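Local structure of putative alpha-galactosidase (4NZJ) at residues S349-C352 with M353-S356; V427-N430 with E431-A435; Q441-L445 with D446-T450; V461-A464 with P465-K469. The protein probably hydrolyses terminal, non-reducing alpha-D-galactose residues from alpha-galactosides, as a member of glycoside hydrolase family 27. All blocks are in the same frame, centred on the assembly; numbering follows the deposited sequence.

Interaction 1. Residues S349-C352 with M353-S356; sequences SLWC and MMAS
Backbone bonds carry residues 349-356 through the last turn of a helix and out of it: Met353 N reaches Ser349 O, Met354 N reaches Leu350 O, and a Schellman motif then closes the end. In that motif Ser356 N bonds to Trp351 O at 3.0 Å, while Ala355 N bonds to Cys352 O at 3.1 Å. Ala355, the C-prime residue, makes this possible with its positive phi of 51°. Trp351 and Met354, a selenomethionine, lie side by side and point the same way. The end methyl of Met354 does the touching: CE sits 3.5 Å from Trp351 CE3, near the rim of the six-membered ring. It gets there because the chain is extended from CA to SE and bends at the last torsion (chi3 -51°), which folds CE back toward the ring. Ser356 covers the pyrrole part, with its CB 3.8 Å from Trp351 CD1. Its OG lies beside its own backbone N (chi1 -57°) and is 3.3 Å from Trp351 O, a weak and unsettled hydrogen bond. Trp351 NE1 is held by the backbone O of Asp319, which helps to fix the rotation of the indole. All eight residues are buried. Leu300 of helix 296-303 packs on Leu350, Trp351 and Met354; Leu380 and Ile383 of helix 378-384 meet Cys352 and Met353; and Trp404 of strand 401-407 covers Leu350, Met353 and Met354, where the barrel helix 341-353 faces the C-terminal beta domain.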
# COMPACT_ATOMS: atom_id res chain seq x y z
N SER A 349 0.87 -12.33 -0.53
CA SER A 349 2.30 -12.60 -0.69
C SER A 349 2.86 -12.00 -1.96
O SER A 349 3.94 -11.41 -1.96
CB SER A 349 2.57 -14.10 -0.69
OG SER A 349 2.11 -14.68 0.52
N LEU A 350 2.13 -12.14 -3.07
CA LEU A 350 2.62 -11.66 -4.35
C LEU A 350 2.50 -10.14 -4.47
O LEU A 350 3.38 -9.50 -5.03
CB LEU A 350 1.91 -12.39 -5.50
CG LEU A 350 2.34 -13.87 -5.59
CD1 LEU A 350 1.43 -14.65 -6.52
CD2 LEU A 350 3.80 -13.99 -6.03
N TRP A 351 1.44 -9.56 -3.92
CA TRP A 351 1.35 -8.09 -3.81
C TRP A 351 2.56 -7.57 -3.01
O TRP A 351 3.13 -6.53 -3.34
CB TRP A 351 0.03 -7.67 -3.16
CG TRP A 351 -1.11 -7.32 -4.10
CD1 TRP A 351 -1.85 -6.18 -4.07
CD2 TRP A 351 -1.63 -8.10 -5.19
NE1 TRP A 351 -2.81 -6.20 -5.04
CE2 TRP A 351 -2.70 -7.36 -5.76
CE3 TRP A 351 -1.32 -9.35 -5.75
CZ2 TRP A 351 -3.44 -7.82 -6.86
CZ3 TRP A 351 -2.06 -9.82 -6.84
CH2 TRP A 351 -3.11 -9.05 -7.38
N CYS A 352 2.97 -8.29 -1.97
CA CYS A 352 4.15 -7.89 -1.23
C CYS A 352 5.41 -7.97 -2.09
O CYS A 352 6.18 -7.02 -2.17
CB CYS A 352 4.31 -8.72 0.06
SG CYS A 352 3.14 -8.25 1.35
N MSE A 353 5.60 -9.11 -2.76
CA MSE A 353 6.76 -9.31 -3.64
C MSE A 353 6.84 -8.31 -4.77
O MSE A 353 7.93 -7.92 -5.16
CB MSE A 353 6.73 -10.70 -4.28
CG MSE A 353 6.95 -11.83 -3.28
SE MSE A 353 8.80 -11.94 -2.67
CE MSE A 353 9.61 -12.57 -4.35
N MSE A 354 5.69 -7.90 -5.30
CA MSE A 354 5.64 -6.97 -6.44
C MSE A 354 5.75 -5.51 -6.03
O MSE A 354 5.60 -4.63 -6.87
CB MSE A 354 4.34 -7.20 -7.22
CG MSE A 354 4.33 -8.57 -7.90
SE MSE A 354 2.73 -8.82 -9.04
CE MSE A 354 1.33 -8.32 -7.76
N ALA A 355 6.04 -5.25 -4.76
CA ALA A 355 6.11 -3.89 -4.24
C ALA A 355 4.84 -3.13 -4.62
O ALA A 355 4.89 -1.98 -5.06
CB ALA A 355 7.36 -3.17 -4.76
N SER A 356 3.71 -3.79 -4.41
CA SER A 356 2.40 -3.22 -4.72
C SER A 356 1.89 -2.39 -3.56
O SER A 356 2.21 -2.68 -2.41
CB SER A 356 1.39 -4.34 -4.99
OG SER A 356 1.82 -5.19 -6.03

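Interaction 2. Residues V427-N430 with E431-A435; sequences VILN and ENTIA
Asn430 and Thr433 carry this turn, each side chain bonding to backbone N-H groups of the same short stretch. Thr433 OG1 accepts the N-H of Asn430 at 2.8 Å in a nearly straight bond (171°). In return Thr433 N donates to Asn430 O at 3.1 Å, so the two residues clasp each other through two bonds and close the loop at its base. The amide of Asn430 takes up a second N-H in an Asx turn: its OD1 offers an in-plane lone pair to Asn432 N at 2.8 Å, in a more bent bond of 135°. CG of Asn430 stands between its own backbone N and carbonyl carbon (chi1 60°), which swings OD1 over the following residues. Asn432 CB also rests against this oxygen. The methyl of Thr433, CG2, is turned from the polar side and meets Leu429 CD2 at 3.8 Å. Glu431 makes the corner, and its side chain packs on Phe439 and Lys457. Strand 425-430 pairs through Val427 and Leu429 with strand 458-463, Leu429 packs on Ile403 of strand 401-407, and Thr433 lies on Ile396 of strand 393-397.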
# COMPACT_ATOMS: atom_id res chain seq x y z
N VAL A 427 8.60 -27.94 -5.90
CA VAL A 427 9.61 -27.16 -6.60
C VAL A 427 10.96 -27.44 -5.97
O VAL A 427 11.11 -27.34 -4.75
CB VAL A 427 9.30 -25.65 -6.51
CG1 VAL A 427 10.37 -24.83 -7.23
CG2 VAL A 427 7.92 -25.36 -7.08
N ILE A 428 11.94 -27.80 -6.79
CA ILE A 428 13.31 -28.02 -6.30
C ILE A 428 14.15 -26.82 -6.69
O ILE A 428 14.50 -26.64 -7.85
CB ILE A 428 13.93 -29.31 -6.88
CG1 ILE A 428 13.04 -30.52 -6.58
CG2 ILE A 428 15.33 -29.53 -6.30
CD1 ILE A 428 13.45 -31.79 -7.29
N LEU A 429 14.46 -25.98 -5.71
CA LEU A 429 15.35 -24.85 -5.93
C LEU A 429 16.79 -25.36 -5.84
O LEU A 429 17.13 -26.09 -4.92
CB LEU A 429 15.11 -23.74 -4.90
CG LEU A 429 13.73 -23.08 -4.91
CD1 LEU A 429 13.61 -22.10 -3.76
CD2 LEU A 429 13.47 -22.39 -6.24
N ASN A 430 17.60 -25.01 -6.83
CA ASN A 430 19.02 -25.34 -6.80
C ASN A 430 19.84 -24.17 -7.35
O ASN A 430 19.27 -23.14 -7.71
CB ASN A 430 19.29 -26.64 -7.56
CG ASN A 430 18.86 -26.58 -9.02
OD1 ASN A 430 19.23 -25.67 -9.75
ND2 ASN A 430 18.10 -27.58 -9.45
N GLU A 431 21.16 -24.32 -7.41
CA GLU A 431 22.02 -23.23 -7.86
C GLU A 431 21.78 -22.83 -9.32
O GLU A 431 22.18 -21.74 -9.73
CB GLU A 431 23.50 -23.56 -7.62
CG GLU A 431 23.95 -23.28 -6.19
CD GLU A 431 25.43 -23.50 -6.00
OE1 GLU A 431 25.99 -24.45 -6.59
OE2 GLU A 431 26.05 -22.72 -5.24
N ASN A 432 21.11 -23.69 -10.08
CA ASN A 432 20.77 -23.38 -11.47
C ASN A 432 19.35 -22.86 -11.70
O ASN A 432 18.99 -22.55 -12.83
CB ASN A 432 21.02 -24.59 -12.37
CG ASN A 432 22.48 -24.97 -12.46
OD1 ASN A 432 23.36 -24.11 -12.39
ND2 ASN A 432 22.74 -26.25 -12.63
N THR A 433 18.55 -22.74 -10.65
CA THR A 433 17.16 -22.29 -10.83
C THR A 433 17.11 -20.83 -11.29
O THR A 433 16.42 -20.51 -12.27
CB THR A 433 16.34 -22.46 -9.55
OG1 THR A 433 16.43 -23.81 -9.10
CG2 THR A 433 14.87 -22.11 -9.80
N ILE A 434 17.82 -19.98 -10.56
CA ILE A 434 17.89 -18.53 -10.79
C ILE A 434 19.36 -18.10 -10.72
O ILE A 434 20.11 -18.66 -9.93
CB ILE A 434 17.14 -17.76 -9.68
CG1 ILE A 434 15.69 -18.23 -9.54
CG2 ILE A 434 17.18 -16.26 -9.94
CD1 ILE A 434 14.85 -17.99 -10.78
N ALA A 435 19.74 -17.08 -11.48
CA ALA A 435 21.11 -16.59 -11.46
C ALA A 435 21.41 -15.91 -10.12
O ALA A 435 20.54 -15.24 -9.55
CB ALA A 435 21.34 -15.61 -12.60

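Interaction 3. Residues Q441-L445 with D446-T450; sequences QIYCL and DNHLT
A beta hairpin in the C-terminal beta domain, made by strands 441-444 and 449-452, turns through Leu445 to His448. Tyr443 and Thr450 form an antiparallel non-hydrogen-bonded pair, their CA atoms 4.4 Å apart. Next to it, Cys444 N donates to Leu449 O at 2.9 Å in an almost straight bond (175°), whereas Cys444 O receives only weak bonds from His448 N and Leu449 N. Leu449 N is helped by Asn447 OD1, which accepts it at 3.1 Å in an Asx turn; the same oxygen lies 3.4 Å from Cys444 CB. With CG anti to its backbone N (chi1 177°), the Tyr443 side chain leans over to the returning strand. Thr450 OG1 meets the edge of the ring at CD1, at 3.4 Å and near the ring plane, the two side chains crossing at about a right angle. Further out, Tyr443 and His448 run side by side, and the hydroxyl OH of Tyr443 touches His448 CD2 at 3.4 Å, at the edge of the imidazole. That hydroxyl is hydrogen-bonded to Asp379 OD2 of helix 378-384. Leu445 O lies over one face of the imidazole, 3.7 Å above the plane and over the ring centre. At the far end, Gln441 CG and Thr450 CG2 pack 3.9 Å apart. Leu445 turns away to pack on Leu380 and Ile383 of the same helix. Strand 449-452 is outermost in its antiparallel sheet, and His448, with positive phi (62°), ends a loop of the kind found in beta hairpins.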
# COMPACT_ATOMS: atom_id res chain seq x y z
N GLN A 441 23.05 -19.15 3.15
CA GLN A 441 22.11 -18.79 4.20
C GLN A 441 20.71 -18.62 3.63
O GLN A 441 20.52 -17.90 2.65
CB GLN A 441 22.57 -17.52 4.89
CG GLN A 441 21.81 -17.20 6.16
CD GLN A 441 22.62 -16.37 7.13
OE1 GLN A 441 23.77 -16.70 7.43
NE2 GLN A 441 22.04 -15.30 7.63
N ILE A 442 19.74 -19.30 4.24
CA ILE A 442 18.35 -19.23 3.79
C ILE A 442 17.41 -19.01 4.98
O ILE A 442 17.46 -19.76 5.95
CB ILE A 442 17.91 -20.53 3.07
CG1 ILE A 442 18.96 -20.94 2.02
CG2 ILE A 442 16.54 -20.35 2.43
CD1 ILE A 442 18.68 -22.28 1.36
N TYR A 443 16.59 -17.97 4.89
CA TYR A 443 15.51 -17.74 5.86
C TYR A 443 14.20 -18.21 5.25
O TYR A 443 13.85 -17.79 4.14
CB TYR A 443 15.42 -16.26 6.23
CG TYR A 443 14.28 -15.93 7.17
CD1 TYR A 443 14.30 -16.35 8.49
CD2 TYR A 443 13.18 -15.19 6.73
CE1 TYR A 443 13.27 -16.06 9.36
CE2 TYR A 443 12.14 -14.90 7.59
CZ TYR A 443 12.19 -15.33 8.91
OH TYR A 443 11.16 -15.04 9.78
N CYS A 444 13.48 -19.07 5.97
CA CYS A 444 12.20 -19.59 5.52
C CYS A 444 11.06 -18.88 6.25
O CYS A 444 10.97 -18.93 7.48
CB CYS A 444 12.13 -21.10 5.74
SG CYS A 444 13.46 -22.05 4.97
N LEU A 445 10.20 -18.20 5.50
CA LEU A 445 9.09 -17.48 6.11
C LEU A 445 8.01 -18.42 6.67
O LEU A 445 7.28 -18.03 7.58
CB LEU A 445 8.46 -16.49 5.13
CG LEU A 445 9.13 -15.12 5.02
CD1 LEU A 445 10.47 -15.20 4.31
CD2 LEU A 445 8.21 -14.15 4.30
N ASP A 446 7.90 -19.63 6.12
CA ASP A 446 6.86 -20.57 6.53
C ASP A 446 7.00 -20.97 8.00
O ASP A 446 6.00 -21.10 8.71
CB ASP A 446 6.85 -21.82 5.62
CG ASP A 446 8.12 -22.67 5.75
OD1 ASP A 446 8.29 -23.33 6.79
OD2 ASP A 446 8.92 -22.70 4.80
N ASN A 447 8.24 -21.16 8.45
CA ASN A 447 8.51 -21.57 9.84
C ASN A 447 9.45 -20.63 10.62
O ASN A 447 9.80 -20.93 11.76
CB ASN A 447 9.06 -23.01 9.85
CG ASN A 447 10.30 -23.18 8.99
OD1 ASN A 447 11.03 -22.23 8.73
ND2 ASN A 447 10.53 -24.41 8.53
N HIS A 448 9.84 -19.52 10.00
CA HIS A 448 10.68 -18.49 10.63
C HIS A 448 12.07 -18.99 11.04
O HIS A 448 12.67 -18.49 11.99
CB HIS A 448 9.95 -17.85 11.82
CG HIS A 448 8.60 -17.32 11.47
ND1 HIS A 448 7.46 -18.09 11.52
CD2 HIS A 448 8.21 -16.09 11.05
CE1 HIS A 448 6.42 -17.36 11.15
NE2 HIS A 448 6.85 -16.15 10.85
N LEU A 449 12.57 -19.98 10.30
CA LEU A 449 13.86 -20.59 10.61
C LEU A 449 14.92 -20.18 9.61
O LEU A 449 14.63 -19.95 8.44
CB LEU A 449 13.75 -22.12 10.61
CG LEU A 449 12.83 -22.73 11.68
CD1 LEU A 449 12.74 -24.23 11.49
CD2 LEU A 449 13.32 -22.38 13.08
N THR A 450 16.16 -20.09 10.09
CA THR A 450 17.31 -19.79 9.26
C THR A 450 18.24 -21.00 9.22
O THR A 450 18.60 -21.54 10.26
CB THR A 450 18.08 -18.58 9.81
OG1 THR A 450 17.22 -17.44 9.85
CG2 THR A 450 19.29 -18.25 8.93

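Interaction 4. Residues V461-A464 with P465-K469; sequences VKLA and PYQCK
Pro465 follows Ala464 at the start of a type II beta turn that ends at Gln467, its CD lying 3.3 Å from Ala464 CB, a closeness that comes largely from the peptide link itself. Tyr466 takes the positive phi (68°) that such a turn wants at its third position, and its ring meets Trp283 edge-to-face. Gln467 closes the turn twice. Its N donates to Ala464 O at 3.1 Å, and its side chain, extended with CG anti to the backbone N (chi1 -177°), reaches back so that an in-plane lone pair of OE1 accepts the Ala464 N-H at 2.9 Å, nearly straight (174°). Cys468 turns its side chain from the first strand. Lys469 comes back to it: the extended chain slides past Leu463 in the opposite direction, CG 3.7 Å from Leu463 CD2, and ends with NZ donating to Lys462 O at 2.8 Å, in the carbonyl plane. A water accepts from both this NZ and Lys462 N, adding a second link. Lys462 NZ is held by Thr426 OG1. The residues link two sheets: strand 458-463 pairs with 425-430, strand 468-473 pairs with 413-419, and Tyr466 and Cys468 lie against helix 341-353.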
# COMPACT_ATOMS: atom_id res chain seq x y z
N VAL A 461 10.86 -27.53 -2.03
CA VAL A 461 9.73 -26.71 -1.64
C VAL A 461 8.43 -27.44 -1.98
O VAL A 461 8.14 -27.68 -3.15
CB VAL A 461 9.76 -25.35 -2.37
CG1 VAL A 461 8.55 -24.50 -2.00
CG2 VAL A 461 11.06 -24.62 -2.05
N LYS A 462 7.69 -27.83 -0.94
CA LYS A 462 6.43 -28.55 -1.10
C LYS A 462 5.27 -27.57 -1.00
O LYS A 462 5.13 -26.88 0.02
CB LYS A 462 6.29 -29.62 -0.01
CG LYS A 462 7.30 -30.74 -0.11
CD LYS A 462 7.09 -31.57 -1.36
CE LYS A 462 7.82 -32.89 -1.31
NZ LYS A 462 7.57 -33.71 -2.52
N LEU A 463 4.46 -27.49 -2.05
CA LEU A 463 3.37 -26.52 -2.11
C LEU A 463 2.01 -27.21 -2.17
O LEU A 463 1.80 -28.10 -2.98
CB LEU A 463 3.55 -25.61 -3.33
CG LEU A 463 4.84 -24.79 -3.37
CD1 LEU A 463 5.05 -24.12 -4.72
CD2 LEU A 463 4.84 -23.74 -2.26
N ALA A 464 1.10 -26.77 -1.31
CA ALA A 464 -0.30 -27.16 -1.40
C ALA A 464 -0.92 -26.45 -2.61
O ALA A 464 -0.30 -25.54 -3.17
CB ALA A 464 -1.04 -26.77 -0.13
N PRO A 465 -2.14 -26.86 -3.01
CA PRO A 465 -2.80 -26.13 -4.09
C PRO A 465 -2.84 -24.63 -3.81
O PRO A 465 -3.14 -24.23 -2.68
CB PRO A 465 -4.20 -26.74 -4.12
CG PRO A 465 -4.01 -28.13 -3.58
CD PRO A 465 -2.97 -27.97 -2.51
N TYR A 466 -2.51 -23.83 -4.81
CA TYR A 466 -2.59 -22.37 -4.72
C TYR A 466 -1.59 -21.72 -3.76
O TYR A 466 -1.64 -20.52 -3.57
CB TYR A 466 -4.01 -21.94 -4.32
CG TYR A 466 -5.07 -22.63 -5.12
CD1 TYR A 466 -5.05 -22.60 -6.50
CD2 TYR A 466 -6.11 -23.33 -4.49
CE1 TYR A 466 -6.02 -23.25 -7.25
CE2 TYR A 466 -7.08 -23.98 -5.23
CZ TYR A 466 -7.03 -23.92 -6.61
OH TYR A 466 -7.98 -24.55 -7.37
N GLN A 467 -0.68 -22.50 -3.18
CA GLN A 467 0.18 -21.99 -2.11
C GLN A 467 1.42 -21.26 -2.65
O GLN A 467 2.01 -21.64 -3.66
CB GLN A 467 0.64 -23.12 -1.18
CG GLN A 467 1.48 -22.62 -0.01
CD GLN A 467 1.75 -23.70 1.02
OE1 GLN A 467 1.84 -24.88 0.70
NE2 GLN A 467 1.89 -23.28 2.28
N CYS A 468 1.81 -20.21 -1.92
CA CYS A 468 3.02 -19.48 -2.19
C CYS A 468 3.90 -19.54 -0.94
O CYS A 468 3.46 -19.13 0.14
CB CYS A 468 2.68 -18.03 -2.51
SG CYS A 468 4.11 -17.02 -2.95
N LYS A 469 5.09 -20.12 -1.08
CA LYS A 469 6.07 -20.10 0.00
C LYS A 469 7.20 -19.16 -0.37
O LYS A 469 7.64 -19.12 -1.53
CB LYS A 469 6.61 -21.49 0.30
CG LYS A 469 5.63 -22.36 1.07
CD LYS A 469 6.22 -23.72 1.40
CE LYS A 469 5.25 -24.54 2.22
NZ LYS A 469 5.81 -25.87 2.59
O HOH W 1 8.39 -27.20 1.75

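In the fold
Interactions 1 to 4 follow one another along the chain. Interaction 1 belongs to the catalytic TIM barrel, at the end of helix 341-353 just before the last barrel strand, 358-360; the other three lie in the C-terminal beta domain. Strands 425-430 and 458-463 join interactions 2 and 4 in a two-stranded sheet, where Leu429 packs on Val461. Strands 441-444 and 468-473 are neighbours in the larger antiparallel sheet and join interactions 3 and 4, whose centres are about 15 Å apart. Interaction 4 also touches interaction 1 across the domain boundary, Ser349 CB lying 4.0 Å from Cys468 SG, so the beta domain packs directly on a barrel helix.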